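Local coordinates for extracellular solute-binding protein, family 3 (Methylophaga aminisulfidivorans MP, PDB 5SV6) that is of unknown function but has the architecture of a periplasmic solute-binding protein and is probably linked to the methanol dehydrogenase system, at residues Y123-Y128 and Q250-I255; E163-E168 and E237-R242; A52-P57 and Y192-P197. All blocks are in the same frame, centred on the assembly; numbering follows the deposited sequence.

Interaction 1 of 3, residues Y123-Y128 and Q250-I255; sequences YYKSGY and QFEQSI
Y124 and Q253 meet where two antiparallel strands run past each other, the phenol ring lying against the aliphatic part of the glutamine. CB of Q253 stands over one face of the Y124 ring, 4.0 Å from its centroid, a CH-pi contact, and the chain then bends at chi2 (-65°), which carries the amide off to D111, where NE2 donates to OD1. The backbones are bonded as well: Q253 N gives a bond of 2.8 Å to Y124 O, and Y123 N reaches Q253 O at 2.9 Å. Further along, S126 and F251 form a hydrogen-bonded pair; F251 N to S126 O is 2.9 Å, whereas the bond from S126 N to F251 O is the longer one, 3.3 Å. The side-chain polar ends look to other parts of the chain. K125, extended throughout, lays CG and CD against CG of E252 and sends NZ to a salt bridge with E237; Q250 NE2 donates to S235 O, S126 OG bonds P289 O and Y123 OH bonds M108 O. At the ends the packing is apolar, with Y123 CE1 3.6 Å from I255 CD1 and Y128 CE1 3.9 Å from F251 CE2. Such a pair of long antiparallel strands, 118-133 and 247-257, is typical of the two-stranded hinge of type II periplasmic binding proteins.

Interaction 2 of 3, residues E163-E168 and E237-R242; sequences EVMLRE and EIAPTR
E168, in the last turn of helix 161-168, takes the backbone N-H of R242. The bond from R242 N to E168 OE2 is 2.8 Å long with 159° at the hydrogen, and the donor comes from above the carboxylate plane, 39° out of it. The same oxygen lies close to the aliphatic start of the arginine, 3.1 Å from R242 CG, while the guanidinium extends past it: E168 OE2 is 4.2 Å from R242 NE and well out of the guanidinium plane, so the opposite charges are near without an N-H aimed at the carboxylate. The other oxygen, E168 OE1, rests on T241, 3.4 Å from its CB. With CG anti to the backbone N (chi1 172°) and a bend at chi2, the glutamate turns its carboxylate onto this short piece of backbone.

One turn earlier, selenomethionine M165 supplies the apolar half of the contact. Its SE lies 4.0 Å from A239 CB and 3.9 Å from T241 CG2, and its CE comes to 3.7 Å from P240 O. The folded chain, bent at chi2 and chi3, brings selenium and methyl across the 239-241 backbone.

Further out, T241 OG1 is bonded to E245 O, consistent with a rotamer that turns CG2 to M165. A239 pairs through its backbone with V247, tying strand 238-239 to strand 247-257, and V247 and Q249 of that strand also touch M165. W143 packs on M165 as well. The helix therefore meets strand 238-239 and the loop after it through a buried selenomethionine and one charge-assisted carboxylate bond to a peptide N-H; the nearby guanidinium would probably favour the ionised form of E168.

Interaction 3 of 3, residues A52-P57 and Y192-P197; sequences ASDEMP and YVRYAP
D54 and R194 join the loop before helix 197-206 to the 54-55 strand region, part of a small two-stranded antiparallel sheet with 59-60 in this periplasmic binding protein-like fold. From its position, the contact probably joins the two lobes across the cleft of that fold. The touching parts run almost the same way, 11° apart, but the contact is tight at one end and loose at the other.

The solvent side carries the charges. R194 meets D54 side-on through NE and NH2, both directed at a single oxygen: NE lies 3.1 Å from D54 OD2, and NH2 lies 3.2 Å from it. Both nitrogens approach OD2 on its syn side and from the same face, 34° out of the carboxylate plane, while the oxygen stays close to the guanidinium plane; the two planes are 23° apart. A further reach from NH2 to D54 OD1 is weak. The bend of R194 at chi3 turns the guanidinium edge to the aspartate. Both residues are exposed, so this salt bridge lies at the surface.

Deeper in, two prolines pack together. P57, preceded by a cis peptide bond, sets its CD 4.0 Å from P197 CG, and the helix 216-224 residues R221 and Y222 touch P57 from outside the pair. Separately, away from the prolines, the carboxylate of E55 lies alongside Y195, with OE2 3.9 Å from CB of the tyrosine; E55 OE1 is held by A91 N.

Elsewhere the backbones stand apart and water spans the gap. One molecule accepts from Y195 N and donates to D54 O and E55 OE1, which thus has a second partner. Another donates to Y195 O, 2.8 Å from that atom; its approach to M56 O is short and doubtful.

In the fold
Along the chain the segments come in the order 52-57, 123-128, 163-168, 192-197, 237-242 and 250-255, so interaction 2 is nested in the loop closed by interaction 1, while interaction 3 crosses both. Interactions 1 and 2 have centres 19 Å apart and share the mixed sheet, since strands 238-239 and 247-257 are neighbours in it; they touch directly where K125 meets E237. Interaction 3 lies with its centre 19 Å from that of interaction 1 and 27 Å from that of interaction 2, on the opposite side of the chain's centre from interaction 2. The long strands of interaction 1 probably link two lobes, and interaction 3 appears to join them by a separate route.

Interaction 1 of 3, residues Y123-Y128 and Q250-I255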
loop_
_atom_site.group_PDB
_atom_site.type_symbol
_atom_site.label_atom_id
_atom_site.label_comp_id
_atom_site.label_asym_id
_atom_site.label_seq_id
_atom_site.Cartn_x
_atom_site.Cartn_y
_atom_site.Cartn_z
ATOM N N TYR A 123 10.992 -6.186 -5.479
ATOM C CA TYR A 123 10.591 -7.583 -5.332
ATOM C C TYR A 123 9.138 -7.817 -5.742
ATOM O O TYR A 123 8.689 -8.957 -5.824
ATOM C CB TYR A 123 10.920 -8.148 -3.935
ATOM C CG TYR A 123 10.224 -7.464 -2.767
ATOM C CD1 TYR A 123 10.786 -6.353 -2.140
ATOM C CD2 TYR A 123 9.033 -7.960 -2.268
ATOM C CE1 TYR A 123 10.150 -5.736 -1.066
ATOM C CE2 TYR A 123 8.400 -7.370 -1.198
ATOM C CZ TYR A 123 8.952 -6.258 -0.600
ATOM O OH TYR A 123 8.294 -5.683 0.464
ATOM N N TYR A 124 8.411 -6.729 -5.993
ATOM C CA TYR A 124 7.153 -6.807 -6.750
ATOM C C TYR A 124 6.707 -5.463 -7.283
ATOM O O TYR A 124 7.241 -4.426 -6.918
ATOM C CB TYR A 124 6.008 -7.456 -5.951
ATOM C CG TYR A 124 5.480 -6.683 -4.742
ATOM C CD1 TYR A 124 4.186 -6.165 -4.731
ATOM C CD2 TYR A 124 6.254 -6.520 -3.603
ATOM C CE1 TYR A 124 3.693 -5.477 -3.623
ATOM C CE2 TYR A 124 5.772 -5.848 -2.488
ATOM C CZ TYR A 124 4.490 -5.330 -2.502
ATOM O OH TYR A 124 4.013 -4.669 -1.386
ATOM N N LYS A 125 5.688 -5.502 -8.125
ATOM C CA LYS A 125 5.063 -4.289 -8.625
ATOM C C LYS A 125 3.551 -4.468 -8.511
ATOM O O LYS A 125 3.003 -5.525 -8.847
ATOM C CB LYS A 125 5.487 -4.057 -10.082
ATOM C CG LYS A 125 5.001 -2.736 -10.720
ATOM C CD LYS A 125 5.455 -2.685 -12.189
ATOM C CE LYS A 125 4.999 -1.409 -12.882
ATOM N NZ LYS A 125 5.554 -1.317 -14.256
ATOM N N SER A 126 2.867 -3.451 -8.006
ATOM C CA SER A 126 1.411 -3.512 -7.973
ATOM C C SER A 126 0.853 -2.143 -8.320
ATOM O O SER A 126 1.592 -1.262 -8.738
ATOM C CB SER A 126 0.911 -4.001 -6.610
ATOM O OG SER A 126 -0.446 -4.393 -6.695
ATOM N N GLY A 127 -0.454 -1.973 -8.189
ATOM C CA GLY A 127 -1.054 -0.699 -8.531
ATOM C C GLY A 127 -2.269 -0.361 -7.699
ATOM O O GLY A 127 -2.803 -1.211 -6.984
ATOM N N TYR A 128 -2.679 0.901 -7.781
ATOM C CA TYR A 128 -3.955 1.348 -7.246
ATOM C C TYR A 128 -5.030 0.683 -8.089
ATOM O O TYR A 128 -4.807 0.408 -9.261
ATOM C CB TYR A 128 -4.052 2.884 -7.318
ATOM C CG TYR A 128 -3.236 3.526 -6.228
ATOM C CD1 TYR A 128 -1.863 3.672 -6.358
ATOM C CD2 TYR A 128 -3.832 3.936 -5.040
ATOM C CE1 TYR A 128 -1.104 4.213 -5.341
ATOM C CE2 TYR A 128 -3.085 4.483 -4.023
ATOM C CZ TYR A 128 -1.722 4.616 -4.176
ATOM O OH TYR A 128 -0.971 5.161 -3.158
ATOM N N GLN A 250 0.907 2.703 -10.856
ATOM C CA GLN A 250 1.579 1.430 -10.586
ATOM C C GLN A 250 2.995 1.692 -10.087
ATOM O O GLN A 250 3.703 2.520 -10.647
ATOM C CB GLN A 250 1.628 0.563 -11.851
ATOM C CG GLN A 250 0.272 0.093 -12.345
ATOM C CD GLN A 250 0.363 -0.747 -13.614
ATOM O OE1 GLN A 250 1.434 -1.239 -13.978
ATOM N NE2 GLN A 250 -0.771 -0.941 -14.273
ATOM N N PHE A 251 3.409 0.985 -9.036
ATOM C CA PHE A 251 4.689 1.276 -8.381
ATOM C C PHE A 251 5.476 0.013 -8.037
ATOM O O PHE A 251 4.927 -0.933 -7.462
ATOM C CB PHE A 251 4.454 2.084 -7.096
ATOM C CG PHE A 251 3.843 3.442 -7.340
ATOM C CD1 PHE A 251 4.649 4.573 -7.420
ATOM C CD2 PHE A 251 2.473 3.581 -7.515
ATOM C CE1 PHE A 251 4.097 5.821 -7.674
ATOM C CE2 PHE A 251 1.908 4.830 -7.767
ATOM C CZ PHE A 251 2.723 5.953 -7.844
ATOM N N GLU A 252 6.766 0.017 -8.369
ATOM C CA GLU A 252 7.664 -1.054 -7.953
ATOM C C GLU A 252 7.979 -0.881 -6.470
ATOM O O GLU A 252 8.206 0.238 -6.001
ATOM C CB GLU A 252 8.958 -1.043 -8.775
ATOM C CG GLU A 252 8.764 -1.458 -10.232
ATOM C CD GLU A 252 10.050 -1.373 -11.036
ATOM O OE1 GLU A 252 10.996 -0.685 -10.595
ATOM O OE2 GLU A 252 10.126 -2.015 -12.098
ATOM N N GLN A 253 7.993 -1.984 -5.734
ATOM C CA GLN A 253 8.274 -1.931 -4.299
ATOM C C GLN A 253 9.616 -2.579 -3.947
ATOM O O GLN A 253 9.951 -3.641 -4.466
ATOM C CB GLN A 253 7.142 -2.598 -3.518
ATOM C CG GLN A 253 5.783 -1.947 -3.765
ATOM C CD GLN A 253 5.736 -0.523 -3.255
ATOM O OE1 GLN A 253 5.814 -0.289 -2.050
ATOM N NE2 GLN A 253 5.640 0.440 -4.173
ATOM N N SER A 254 10.359 -1.950 -3.041
ATOM C CA SER A 254 11.690 -2.424 -2.654
ATOM C C SER A 254 11.884 -2.436 -1.145
ATOM O O SER A 254 11.166 -1.759 -0.413
ATOM C CB SER A 254 12.771 -1.515 -3.242
ATOM O OG SER A 254 12.749 -1.498 -4.659
ATOM N N ILE A 255 12.870 -3.202 -0.688
ATOM C CA ILE A 255 13.365 -3.092 0.688
ATOM C C ILE A 255 14.181 -1.811 0.775
ATOM O O ILE A 255 14.857 -1.465 -0.192
ATOM C CB ILE A 255 14.318 -4.267 1.024
ATOM C CG1 ILE A 255 13.650 -5.625 0.778
ATOM C CG2 ILE A 255 14.830 -4.157 2.444
ATOM C CD1 ILE A 255 12.453 -5.901 1.646
#

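Interaction 2 of 3, residues E163-E168 and E237-R242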
loop_
_atom_site.group_PDB
_atom_site.type_symbol
_atom_site.label_atom_id
_atom_site.label_comp_id
_atom_site.label_asym_id
_atom_site.label_seq_id
_atom_site.Cartn_x
_atom_site.Cartn_y
_atom_site.Cartn_z
ATOM N N GLU A 163 -6.344 10.891 -5.325
ATOM C CA GLU A 163 -6.757 12.273 -5.109
ATOM C C GLU A 163 -6.497 13.115 -6.353
ATOM O O GLU A 163 -7.358 13.858 -6.795
ATOM C CB GLU A 163 -6.045 12.895 -3.894
ATOM C CG GLU A 163 -6.578 14.286 -3.590
ATOM C CD GLU A 163 -5.860 15.003 -2.455
ATOM O OE1 GLU A 163 -5.164 14.351 -1.648
ATOM O OE2 GLU A 163 -6.006 16.238 -2.382
ATOM N N VAL A 164 -5.298 12.991 -6.911
ATOM C CA VAL A 164 -4.946 13.708 -8.133
ATOM C C VAL A 164 -5.984 13.447 -9.228
ATOM O O VAL A 164 -6.446 14.370 -9.877
ATOM C CB VAL A 164 -3.524 13.323 -8.625
ATOM C CG1 VAL A 164 -3.127 14.163 -9.838
ATOM C CG2 VAL A 164 -2.504 13.501 -7.494
HETATM N N MSE A 165 -6.393 12.193 -9.388
HETATM C CA MSE A 165 -7.335 11.839 -10.446
HETATM C C MSE A 165 -8.777 12.247 -10.148
HETATM O O MSE A 165 -9.553 12.523 -11.063
HETATM C CB MSE A 165 -7.255 10.344 -10.764
HETATM C CG MSE A 165 -5.905 9.898 -11.302
HETATM SE SE MSE A 165 -5.277 11.079 -12.750
HETATM C CE MSE A 165 -6.809 10.929 -13.967
ATOM N N LEU A 166 -9.140 12.294 -8.871
ATOM C CA LEU A 166 -10.481 12.742 -8.501
ATOM C C LEU A 166 -10.639 14.227 -8.832
ATOM O O LEU A 166 -11.697 14.674 -9.292
ATOM C CB LEU A 166 -10.746 12.481 -7.015
ATOM C CG LEU A 166 -12.123 11.912 -6.664
ATOM C CD1 LEU A 166 -12.476 10.710 -7.534
ATOM C CD2 LEU A 166 -12.219 11.552 -5.174
ATOM N N ARG A 167 -9.581 14.991 -8.596
ATOM C CA ARG A 167 -9.577 16.395 -8.992
ATOM C C ARG A 167 -9.663 16.497 -10.510
ATOM O O ARG A 167 -10.444 17.284 -11.049
ATOM C CB ARG A 167 -8.310 17.085 -8.504
ATOM C CG ARG A 167 -8.146 17.098 -6.996
ATOM C CD ARG A 167 -6.910 17.888 -6.626
ATOM N NE ARG A 167 -6.725 18.010 -5.188
ATOM C CZ ARG A 167 -7.139 19.051 -4.476
ATOM N NH1 ARG A 167 -7.767 20.050 -5.083
ATOM N NH2 ARG A 167 -6.920 19.098 -3.168
ATOM N N GLU A 168 -8.870 15.677 -11.195
ATOM C CA GLU A 168 -8.864 15.657 -12.654
ATOM C C GLU A 168 -10.264 15.491 -13.244
ATOM O O GLU A 168 -10.615 16.185 -14.196
ATOM C CB GLU A 168 -7.931 14.564 -13.192
ATOM C CG GLU A 168 -8.028 14.355 -14.708
ATOM C CD GLU A 168 -7.487 15.537 -15.509
ATOM O OE1 GLU A 168 -6.770 16.374 -14.924
ATOM O OE2 GLU A 168 -7.771 15.620 -16.728
ATOM N N GLU A 237 -0.866 1.942 -15.863
ATOM C CA GLU A 237 0.388 2.413 -15.248
ATOM C C GLU A 237 0.454 3.931 -15.113
ATOM O O GLU A 237 0.807 4.460 -14.054
ATOM C CB GLU A 237 1.618 1.898 -16.012
ATOM C CG GLU A 237 2.953 2.316 -15.374
ATOM C CD GLU A 237 4.136 1.494 -15.859
ATOM O OE1 GLU A 237 4.096 0.996 -17.002
ATOM O OE2 GLU A 237 5.109 1.337 -15.089
ATOM N N ILE A 238 0.122 4.633 -16.194
ATOM C CA ILE A 238 0.127 6.091 -16.186
ATOM C C ILE A 238 -1.225 6.615 -16.650
ATOM O O ILE A 238 -1.620 6.388 -17.791
ATOM C CB ILE A 238 1.218 6.647 -17.127
ATOM C CG1 ILE A 238 2.564 5.970 -16.852
ATOM C CG2 ILE A 238 1.334 8.164 -16.997
ATOM C CD1 ILE A 238 3.168 6.322 -15.520
ATOM N N ALA A 239 -1.940 7.304 -15.768
ATOM C CA ALA A 239 -3.222 7.900 -16.138
ATOM C C ALA A 239 -3.027 9.294 -16.722
ATOM O O ALA A 239 -2.365 10.142 -16.109
ATOM C CB ALA A 239 -4.166 7.954 -14.941
ATOM N N PRO A 240 -3.607 9.534 -17.911
ATOM C CA PRO A 240 -3.511 10.832 -18.593
ATOM C C PRO A 240 -4.318 11.906 -17.886
ATOM O O PRO A 240 -5.324 11.597 -17.256
ATOM C CB PRO A 240 -4.113 10.551 -19.979
ATOM C CG PRO A 240 -4.977 9.366 -19.782
ATOM C CD PRO A 240 -4.285 8.527 -18.744
ATOM N N THR A 241 -3.863 13.151 -17.980
ATOM C CA THR A 241 -4.625 14.292 -17.480
ATOM C C THR A 241 -4.699 15.356 -18.575
ATOM O O THR A 241 -3.841 15.407 -19.454
ATOM C CB THR A 241 -4.008 14.883 -16.192
ATOM O OG1 THR A 241 -2.721 15.450 -16.474
ATOM C CG2 THR A 241 -3.865 13.804 -15.122
ATOM N N ARG A 242 -5.724 16.196 -18.535
ATOM C CA ARG A 242 -5.929 17.157 -19.612
ATOM C C ARG A 242 -4.853 18.235 -19.643
ATOM O O ARG A 242 -4.313 18.544 -20.703
ATOM C CB ARG A 242 -7.310 17.808 -19.507
ATOM C CG ARG A 242 -8.459 16.818 -19.548
ATOM C CD ARG A 242 -9.805 17.519 -19.678
ATOM N NE ARG A 242 -10.916 16.631 -19.338
ATOM C CZ ARG A 242 -11.328 15.610 -20.087
ATOM N NH1 ARG A 242 -12.351 14.864 -19.688
ATOM N NH2 ARG A 242 -10.715 15.328 -21.232
#

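Interaction 3 of 3, residues A52-P57 and Y192-P197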
loop_
_atom_site.group_PDB
_atom_site.type_symbol
_atom_site.label_atom_id
_atom_site.label_comp_id
_atom_site.label_asym_id
_atom_site.label_seq_id
_atom_site.Cartn_x
_atom_site.Cartn_y
_atom_site.Cartn_z
ATOM N N ALA A 52 5.654 -1.573 11.823
ATOM C CA ALA A 52 4.551 -0.918 12.505
ATOM C C ALA A 52 3.798 -1.925 13.363
ATOM O O ALA A 52 3.499 -3.032 12.929
ATOM C CB ALA A 52 3.609 -0.270 11.490
ATOM N N SER A 53 3.480 -1.540 14.590
ATOM C CA SER A 53 2.800 -2.474 15.477
ATOM C C SER A 53 1.288 -2.576 15.199
ATOM O O SER A 53 0.617 -3.439 15.746
ATOM C CB SER A 53 3.083 -2.123 16.938
ATOM O OG SER A 53 2.488 -0.885 17.272
ATOM N N ASP A 54 0.758 -1.713 14.338
ATOM C CA ASP A 54 -0.683 -1.718 14.067
ATOM C C ASP A 54 -0.979 -1.150 12.689
ATOM O O ASP A 54 -1.545 -0.061 12.570
ATOM C CB ASP A 54 -1.445 -0.909 15.127
ATOM C CG ASP A 54 -2.958 -1.146 15.075
ATOM O OD1 ASP A 54 -3.379 -2.243 14.648
ATOM O OD2 ASP A 54 -3.727 -0.237 15.462
ATOM N N GLU A 55 -0.571 -1.861 11.642
ATOM C CA GLU A 55 -0.861 -1.384 10.290
ATOM C C GLU A 55 -1.160 -2.544 9.340
ATOM O O GLU A 55 -0.434 -2.785 8.383
ATOM C CB GLU A 55 0.260 -0.488 9.745
ATOM C CG GLU A 55 -0.047 0.081 8.358
ATOM C CD GLU A 55 0.192 1.566 8.224
ATOM O OE1 GLU A 55 0.319 2.263 9.256
ATOM O OE2 GLU A 55 0.241 2.032 7.062
HETATM N N MSE A 56 -2.227 -3.275 9.637
HETATM C CA MSE A 56 -2.668 -4.352 8.773
HETATM C C MSE A 56 -3.129 -3.735 7.457
HETATM O O MSE A 56 -3.596 -2.591 7.438
HETATM C CB MSE A 56 -3.790 -5.150 9.453
HETATM C CG MSE A 56 -3.313 -5.945 10.650
HETATM SE SE MSE A 56 -1.934 -7.233 10.149
HETATM C CE MSE A 56 -3.042 -8.730 9.555
ATOM N N PRO A 57 -3.000 -4.479 6.348
ATOM C CA PRO A 57 -2.555 -5.883 6.317
ATOM C C PRO A 57 -1.033 -6.041 6.218
ATOM O O PRO A 57 -0.556 -7.168 6.134
ATOM C CB PRO A 57 -3.238 -6.427 5.057
ATOM C CG PRO A 57 -3.251 -5.231 4.117
ATOM C CD PRO A 57 -3.400 -3.996 5.010
ATOM N N TYR A 192 -1.400 9.213 17.530
ATOM C CA TYR A 192 -1.030 8.099 16.666
ATOM C C TYR A 192 -2.180 7.858 15.705
ATOM O O TYR A 192 -3.218 7.315 16.084
ATOM C CB TYR A 192 -0.767 6.839 17.487
ATOM C CG TYR A 192 0.187 7.050 18.640
ATOM C CD1 TYR A 192 1.563 6.934 18.460
ATOM C CD2 TYR A 192 -0.285 7.360 19.908
ATOM C CE1 TYR A 192 2.439 7.121 19.521
ATOM C CE2 TYR A 192 0.581 7.556 20.967
ATOM C CZ TYR A 192 1.936 7.437 20.770
ATOM O OH TYR A 192 2.792 7.619 21.829
ATOM N N VAL A 193 -1.990 8.274 14.463
ATOM C CA VAL A 193 -3.059 8.276 13.478
ATOM C C VAL A 193 -3.054 6.958 12.711
ATOM O O VAL A 193 -2.226 6.756 11.823
ATOM C CB VAL A 193 -2.853 9.438 12.500
ATOM C CG1 VAL A 193 -4.023 9.556 11.557
ATOM C CG2 VAL A 193 -2.633 10.736 13.271
ATOM N N ARG A 194 -3.967 6.053 13.059
ATOM C CA ARG A 194 -3.967 4.731 12.431
ATOM C C ARG A 194 -4.600 4.709 11.029
ATOM O O ARG A 194 -5.562 5.433 10.757
ATOM C CB ARG A 194 -4.578 3.666 13.361
ATOM C CG ARG A 194 -6.038 3.883 13.747
ATOM C CD ARG A 194 -6.502 2.803 14.731
ATOM N NE ARG A 194 -6.027 1.461 14.374
ATOM C CZ ARG A 194 -6.738 0.554 13.701
ATOM N NH1 ARG A 194 -7.971 0.827 13.296
ATOM N NH2 ARG A 194 -6.214 -0.635 13.432
ATOM N N TYR A 195 -4.020 3.883 10.155
ATOM C CA TYR A 195 -4.454 3.694 8.771
ATOM C C TYR A 195 -5.224 2.385 8.691
ATOM O O TYR A 195 -4.639 1.324 8.927
ATOM C CB TYR A 195 -3.225 3.504 7.870
ATOM C CG TYR A 195 -2.709 4.703 7.101
ATOM C CD1 TYR A 195 -1.729 5.531 7.644
ATOM C CD2 TYR A 195 -3.150 4.966 5.807
ATOM C CE1 TYR A 195 -1.223 6.616 6.931
ATOM C CE2 TYR A 195 -2.654 6.045 5.086
ATOM C CZ TYR A 195 -1.691 6.870 5.658
ATOM O OH TYR A 195 -1.193 7.949 4.957
ATOM N N ALA A 196 -6.507 2.430 8.335
ATOM C CA ALA A 196 -7.282 1.195 8.200
ATOM C C ALA A 196 -7.986 1.059 6.843
ATOM O O ALA A 196 -9.142 1.456 6.695
ATOM C CB ALA A 196 -8.298 1.061 9.348
ATOM N N PRO A 197 -7.294 0.478 5.848
ATOM C CA PRO A 197 -7.896 0.319 4.515
ATOM C C PRO A 197 -9.106 -0.623 4.469
ATOM O O PRO A 197 -9.918 -0.532 3.538
ATOM C CB PRO A 197 -6.743 -0.253 3.681
ATOM C CG PRO A 197 -5.833 -0.894 4.683
ATOM C CD PRO A 197 -5.904 -0.008 5.885
HETATM O O HOH W 1 -1.725 2.508 10.997
HETATM O O HOH W 2 -4.916 -1.479 9.232
#